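Local coordinates for protein gamma-glutamyltransferase 1 Threonine peptidase. MEROPS family T03 (Pseudomonas nitroreducens, PDB 7D9E) that probably transfers gamma-glutamyl groups to acceptor amines, a chemistry used to make theanine, and here binds the glutamine analogue 6-diazenyl-5-oxo-L-norleucine, at residues A[275-280]-A[334-339]; A[315-320]-A[325-330]. All coordinates share one frame; numbering follows the deposited sequence.

Contact 1 of 2, residues A[275-280]-A[334-339]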
loop_
_atom_site.group_PDB
_atom_site.type_symbol
_atom_site.label_atom_id
_atom_site.label_comp_id
_atom_site.label_asym_id
_atom_site.label_seq_id
_atom_site.Cartn_x
_atom_site.Cartn_y
_atom_site.Cartn_z
ATOM N N LEU A 275 -4.029 12.259 -4.492
ATOM C CA LEU A 275 -4.319 13.074 -3.312
ATOM C C LEU A 275 -4.194 14.564 -3.607
ATOM O O LEU A 275 -4.985 15.362 -3.098
ATOM C CB LEU A 275 -3.433 12.666 -2.130
ATOM C CG LEU A 275 -3.879 11.349 -1.490
ATOM C CD1 LEU A 275 -2.782 10.741 -0.656
ATOM C CD2 LEU A 275 -5.112 11.584 -0.640
ATOM N N ALA A 276 -3.209 14.965 -4.422
ATOM C CA ALA A 276 -3.102 16.380 -4.773
ATOM C C ALA A 276 -4.379 16.847 -5.464
ATOM O O ALA A 276 -4.909 17.926 -5.160
ATOM C CB ALA A 276 -1.884 16.594 -5.673
ATOM N N GLN A 277 -4.938 15.985 -6.330
ATOM C CA GLN A 277 -6.168 16.329 -7.034
ATOM C C GLN A 277 -7.383 16.255 -6.118
ATOM O O GLN A 277 -8.257 17.133 -6.169
ATOM C CB GLN A 277 -6.350 15.414 -8.242
ATOM C CG GLN A 277 -5.305 15.665 -9.329
ATOM C CD GLN A 277 -5.530 14.816 -10.558
ATOM O OE1 GLN A 277 -6.333 13.893 -10.556
ATOM N NE2 GLN A 277 -4.800 15.115 -11.627
ATOM N N LEU A 278 -7.472 15.201 -5.297
ATOM C CA LEU A 278 -8.627 15.048 -4.409
ATOM C C LEU A 278 -8.708 16.209 -3.427
ATOM O O LEU A 278 -9.772 16.828 -3.250
ATOM C CB LEU A 278 -8.540 13.727 -3.651
ATOM C CG LEU A 278 -8.777 12.473 -4.491
ATOM C CD1 LEU A 278 -8.142 11.283 -3.771
ATOM C CD2 LEU A 278 -10.233 12.194 -4.807
ATOM N N ILE A 279 -7.586 16.520 -2.771
ATOM C CA ILE A 279 -7.562 17.609 -1.798
ATOM C C ILE A 279 -7.769 18.948 -2.489
ATOM O O ILE A 279 -8.559 19.789 -2.039
ATOM C CB ILE A 279 -6.252 17.573 -0.989
ATOM C CG1 ILE A 279 -6.212 16.310 -0.128
ATOM C CG2 ILE A 279 -6.077 18.834 -0.170
ATOM C CD1 ILE A 279 -4.850 16.018 0.459
ATOM N N GLY A 280 -7.089 19.152 -3.613
ATOM C CA GLY A 280 -7.183 20.429 -4.287
ATOM C C GLY A 280 -8.577 20.700 -4.808
ATOM O O GLY A 280 -9.078 21.824 -4.726
ATOM N N PRO A 334 -2.217 24.282 -10.014
ATOM C CA PRO A 334 -3.452 24.836 -9.424
ATOM C C PRO A 334 -4.513 25.229 -10.445
ATOM O O PRO A 334 -5.713 25.105 -10.156
ATOM C CB PRO A 334 -2.968 26.074 -8.651
ATOM C CG PRO A 334 -1.468 26.022 -8.645
ATOM C CD PRO A 334 -1.001 24.784 -9.343
ATOM N N LYS A 335 -4.113 25.717 -11.619
ATOM C CA LYS A 335 -5.086 26.102 -12.639
ATOM C C LYS A 335 -5.781 24.879 -13.218
ATOM O O LYS A 335 -6.975 24.921 -13.537
ATOM C CB LYS A 335 -4.388 26.884 -13.751
ATOM C CG LYS A 335 -3.904 28.258 -13.318
ATOM N N TYR A 336 -5.047 23.782 -13.370
ATOM C CA TYR A 336 -5.661 22.544 -13.830
ATOM C C TYR A 336 -6.626 22.000 -12.783
ATOM O O TYR A 336 -7.747 21.590 -13.103
ATOM C CB TYR A 336 -4.554 21.536 -14.135
ATOM C CG TYR A 336 -5.067 20.176 -14.525
ATOM C CD1 TYR A 336 -5.647 19.976 -15.771
ATOM C CD2 TYR A 336 -4.993 19.115 -13.657
ATOM C CE1 TYR A 336 -6.122 18.756 -16.145
ATOM C CE2 TYR A 336 -5.478 17.868 -14.014
ATOM C CZ TYR A 336 -6.036 17.702 -15.267
ATOM O OH TYR A 336 -6.518 16.480 -15.650
ATOM N N ILE A 337 -6.195 21.969 -11.524
ATOM C CA ILE A 337 -7.072 21.522 -10.444
ATOM C C ILE A 337 -8.344 22.367 -10.400
ATOM O O ILE A 337 -9.442 21.841 -10.178
ATOM C CB ILE A 337 -6.297 21.534 -9.117
ATOM C CG1 ILE A 337 -5.301 20.366 -9.106
ATOM C CG2 ILE A 337 -7.264 21.474 -7.933
ATOM C CD1 ILE A 337 -4.227 20.468 -8.042
ATOM N N ALA A 338 -8.226 23.681 -10.622
ATOM C CA ALA A 338 -9.424 24.514 -10.656
ATOM C C ALA A 338 -10.334 24.126 -11.819
ATOM O O ALA A 338 -11.560 24.077 -11.668
ATOM C CB ALA A 338 -9.046 25.994 -10.748
ATOM N N LYS A 339 -9.753 23.866 -12.993
ATOM C CA LYS A 339 -10.558 23.468 -14.144
ATOM C C LYS A 339 -11.292 22.158 -13.880
ATOM O O LYS A 339 -12.490 22.033 -14.157
ATOM C CB LYS A 339 -9.674 23.352 -15.390
ATOM C CG LYS A 339 -10.444 23.022 -16.654
#
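Ile-337 reaches from helix 334-343 onto the backbone of helix 271-284, meeting it with two separate branches. Its CG2 methyl sits 3.5 Å from Gly-280 C and 3.7 Å from Gly-280 O, while the longer branch runs back along the same helix until CD1 lies 3.9 Å from Ala-276 O. The split follows from the first torsion of Ile-337 (chi1 -73°), which sets CG1 anti to the carbonyl carbon and CG2 anti to the backbone nitrogen. Ala-276 O accepts the helical hydrogen bond of Gly-280 N, and CD1 touches this carbonyl oxygen by van der Waals contact alone. Gly-280 makes this close fit possible: a beta carbon there would point at Ile-337 and lie about 2.9 Å from its CG2, too near for packing. The axes of the two short segments come within 9.8 Å of each other at their closest and are inclined at 60°. Helix 271-284 is part of the helical layer that flanks the beta-sheet of this Ntn-type hydrolase fold; Leu-275 and Ile-279 pack on strands 248-257 and 260-264 and on Phe-102 of the partner chain, whereas helix 334-343 crosses helix 271-284 at Gly-280 and Ala-276. Beside the isoleucine, Gln-277 extends its side chain past CG and brings NE2 to the edge of the Tyr-336 ring, in the ring plane, 3.7 Å from Tyr-336 CE2. Amide and ring planes differ by 47°, and no hydrogen bond joins the pair directly. Both polar ends are instead tied to Asp-313 of helix 297-317: its OD2 is hydrogen-bonded to Gln-277 NE2 and to Tyr-336 OH. Gln-277 NE2 also bonds to Leu-331 O, so two acceptors fix the amide's rotation.

Contact 2 of 2, residues A[315-320]-A[325-330]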
loop_
_atom_site.group_PDB
_atom_site.type_symbol
_atom_site.label_atom_id
_atom_site.label_comp_id
_atom_site.label_asym_id
_atom_site.label_seq_id
_atom_site.Cartn_x
_atom_site.Cartn_y
_atom_site.Cartn_z
ATOM N N ALA A 315 -5.638 6.476 -15.283
ATOM C CA ALA A 315 -5.590 5.407 -16.273
ATOM C C ALA A 315 -4.841 5.825 -17.530
ATOM O O ALA A 315 -4.265 4.978 -18.225
ATOM C CB ALA A 315 -7.010 4.986 -16.659
ATOM N N ASP A 316 -4.827 7.112 -17.838
ATOM C CA ASP A 316 -4.297 7.551 -19.118
ATOM C C ASP A 316 -2.826 7.920 -19.049
ATOM O O ASP A 316 -2.086 7.667 -20.012
ATOM C CB ASP A 316 -5.106 8.761 -19.602
ATOM C CG ASP A 316 -5.045 8.948 -21.100
ATOM O OD1 ASP A 316 -5.431 8.025 -21.849
ATOM O OD2 ASP A 316 -4.622 10.039 -21.523
ATOM N N TYR A 317 -2.383 8.522 -17.942
ATOM C CA TYR A 317 -1.097 9.193 -17.919
ATOM C C TYR A 317 -0.028 8.527 -17.072
ATOM O O TYR A 317 1.154 8.790 -17.307
ATOM C CB TYR A 317 -1.253 10.632 -17.397
ATOM C CG TYR A 317 -2.219 11.459 -18.197
ATOM C CD1 TYR A 317 -1.989 11.723 -19.540
ATOM C CD2 TYR A 317 -3.357 11.976 -17.608
ATOM C CE1 TYR A 317 -2.880 12.486 -20.280
ATOM C CE2 TYR A 317 -4.250 12.741 -18.337
ATOM C CZ TYR A 317 -4.013 12.982 -19.668
ATOM O OH TYR A 317 -4.900 13.730 -20.403
ATOM N N LEU A 318 -0.389 7.721 -16.085
ATOM C CA LEU A 318 0.531 7.411 -14.999
ATOM C C LEU A 318 1.223 6.057 -15.148
ATOM O O LEU A 318 0.621 5.055 -15.552
ATOM C CB LEU A 318 -0.156 7.518 -13.639
ATOM C CG LEU A 318 -0.868 8.855 -13.397
ATOM C CD1 LEU A 318 -1.358 8.888 -11.963
ATOM C CD2 LEU A 318 0.035 10.037 -13.630
ATOM N N GLY A 319 2.504 6.057 -14.802
ATOM C CA GLY A 319 3.330 4.870 -14.869
ATOM C C GLY A 319 4.714 5.211 -14.364
ATOM O O GLY A 319 4.958 6.326 -13.913
ATOM N N ASP A 320 5.639 4.254 -14.475
ATOM C CA ASP A 320 7.004 4.477 -14.013
ATOM C C ASP A 320 7.573 5.719 -14.682
ATOM O O ASP A 320 7.642 5.770 -15.919
ATOM C CB ASP A 320 7.827 3.243 -14.363
ATOM C CG ASP A 320 9.256 3.290 -13.831
ATOM O OD1 ASP A 320 9.897 4.370 -13.810
ATOM O OD2 ASP A 320 9.788 2.213 -13.485
ATOM N N LYS A 325 7.504 10.151 -20.283
ATOM C CA LYS A 325 7.482 11.520 -19.767
ATOM C C LYS A 325 6.102 11.817 -19.201
ATOM O O LYS A 325 5.218 12.322 -19.894
ATOM C CB LYS A 325 7.818 12.534 -20.851
ATOM C CG LYS A 325 8.282 13.863 -20.286
ATOM N N VAL A 326 5.928 11.545 -17.921
ATOM C CA VAL A 326 4.614 11.685 -17.288
ATOM C C VAL A 326 4.378 13.157 -16.957
ATOM O O VAL A 326 5.240 13.785 -16.332
ATOM C CB VAL A 326 4.548 10.833 -16.032
ATOM C CG1 VAL A 326 3.145 10.936 -15.396
ATOM C CG2 VAL A 326 4.868 9.384 -16.341
ATOM N N PRO A 327 3.227 13.740 -17.337
ATOM C CA PRO A 327 3.018 15.190 -17.141
ATOM C C PRO A 327 2.606 15.562 -15.720
ATOM O O PRO A 327 1.539 16.135 -15.489
ATOM C CB PRO A 327 1.919 15.502 -18.169
ATOM C CG PRO A 327 1.146 14.249 -18.282
ATOM C CD PRO A 327 2.161 13.131 -18.153
ATOM N N VAL A 328 3.483 15.274 -14.753
ATOM C CA VAL A 328 3.127 15.459 -13.347
ATOM C C VAL A 328 2.784 16.915 -13.062
ATOM O O VAL A 328 1.787 17.219 -12.394
ATOM C CB VAL A 328 4.261 14.954 -12.435
ATOM C CG1 VAL A 328 3.891 15.149 -10.970
ATOM C CG2 VAL A 328 4.540 13.495 -12.713
ATOM N N ALA A 329 3.612 17.833 -13.547
ATOM C CA ALA A 329 3.374 19.247 -13.282
ATOM C C ALA A 329 2.028 19.690 -13.835
ATOM O O ALA A 329 1.278 20.415 -13.164
ATOM C CB ALA A 329 4.500 20.078 -13.890
ATOM N N GLN A 330 1.702 19.269 -15.058
ATOM C CA GLN A 330 0.437 19.694 -15.652
ATOM C C GLN A 330 -0.741 19.140 -14.863
ATOM O O GLN A 330 -1.762 19.816 -14.716
ATOM C CB GLN A 330 0.360 19.244 -17.112
ATOM C CG GLN A 330 1.389 19.921 -18.009
ATOM C CD GLN A 330 2.508 18.968 -18.351
ATOM O OE1 GLN A 330 3.246 18.510 -17.456
ATOM N NE2 GLN A 330 2.664 18.672 -19.638
#
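With chi1 at -178°, Val-326 turns CG1 to the side opposite its own nitrogen and straddles the carbonyl oxygen of Tyr-317 with its two methyls. CG1 is 3.5 Å from Tyr-317 O, and CG2 is 3.9 Å from the same oxygen and equally near Gly-319 O. CG1 also meets Leu-318 CD2 at 3.7 Å, the two side chains crossing at about a right angle. The beta carbon of Leu-318 points away from Val-326; it is the CD2 branch that returns to the contact, while Ile-273 of helix 271-284 and Leu-71 of the partner chain pack on the same leucine. The backbone turns here, for Leu-318 is the first residue to leave helical torsions at the end of helix 297-317, and the chain comes back past that helix end. Pro-327 centres an inverse gamma turn, with Val-328 N bonded to Val-326 O at 2.8 Å, just ahead of the short helix 328-332. The proline lays its CG 4.2 Å from Tyr-317 CD1, an oblique apolar touch. One face of the Tyr-317 ring has Asp-316 CB 4.0 Å above its centre, and its hydroxyl is hydrogen-bonded to Leu-359 N near the end of the modelled chain. Gly-319 N is buried here without a polar partner. Replacing Val-326 with an alanine would probably open a gap beside Leu-318 CD2 and lose the methyl contacts with the carbonyl oxygens of Tyr-317 and Gly-319.

Both contacts are partly buried and lie on the same side of the chain's centre, but contact 1 lies farther out, its centre about 24 Å from the centre of the chain against about 19 Å for contact 2. Contact 2 is nested within the loop that contact 1 closes, and helix 334-343 directly follows helix 328-332. They touch where Tyr-336 CG packs 3.3 Å from Gln-330 O. Neither has a hydrogen bond across its segments. Contact 1 joins two helices and adds an amide and a phenol whose polar ends are bonded outside the two segments; contact 2 packs a helix end and the loop after it on a second loop, through apolar side chains and methyls set against backbone carbonyls, with the side chain of Leu-318 about 11 Å from the bound ligand.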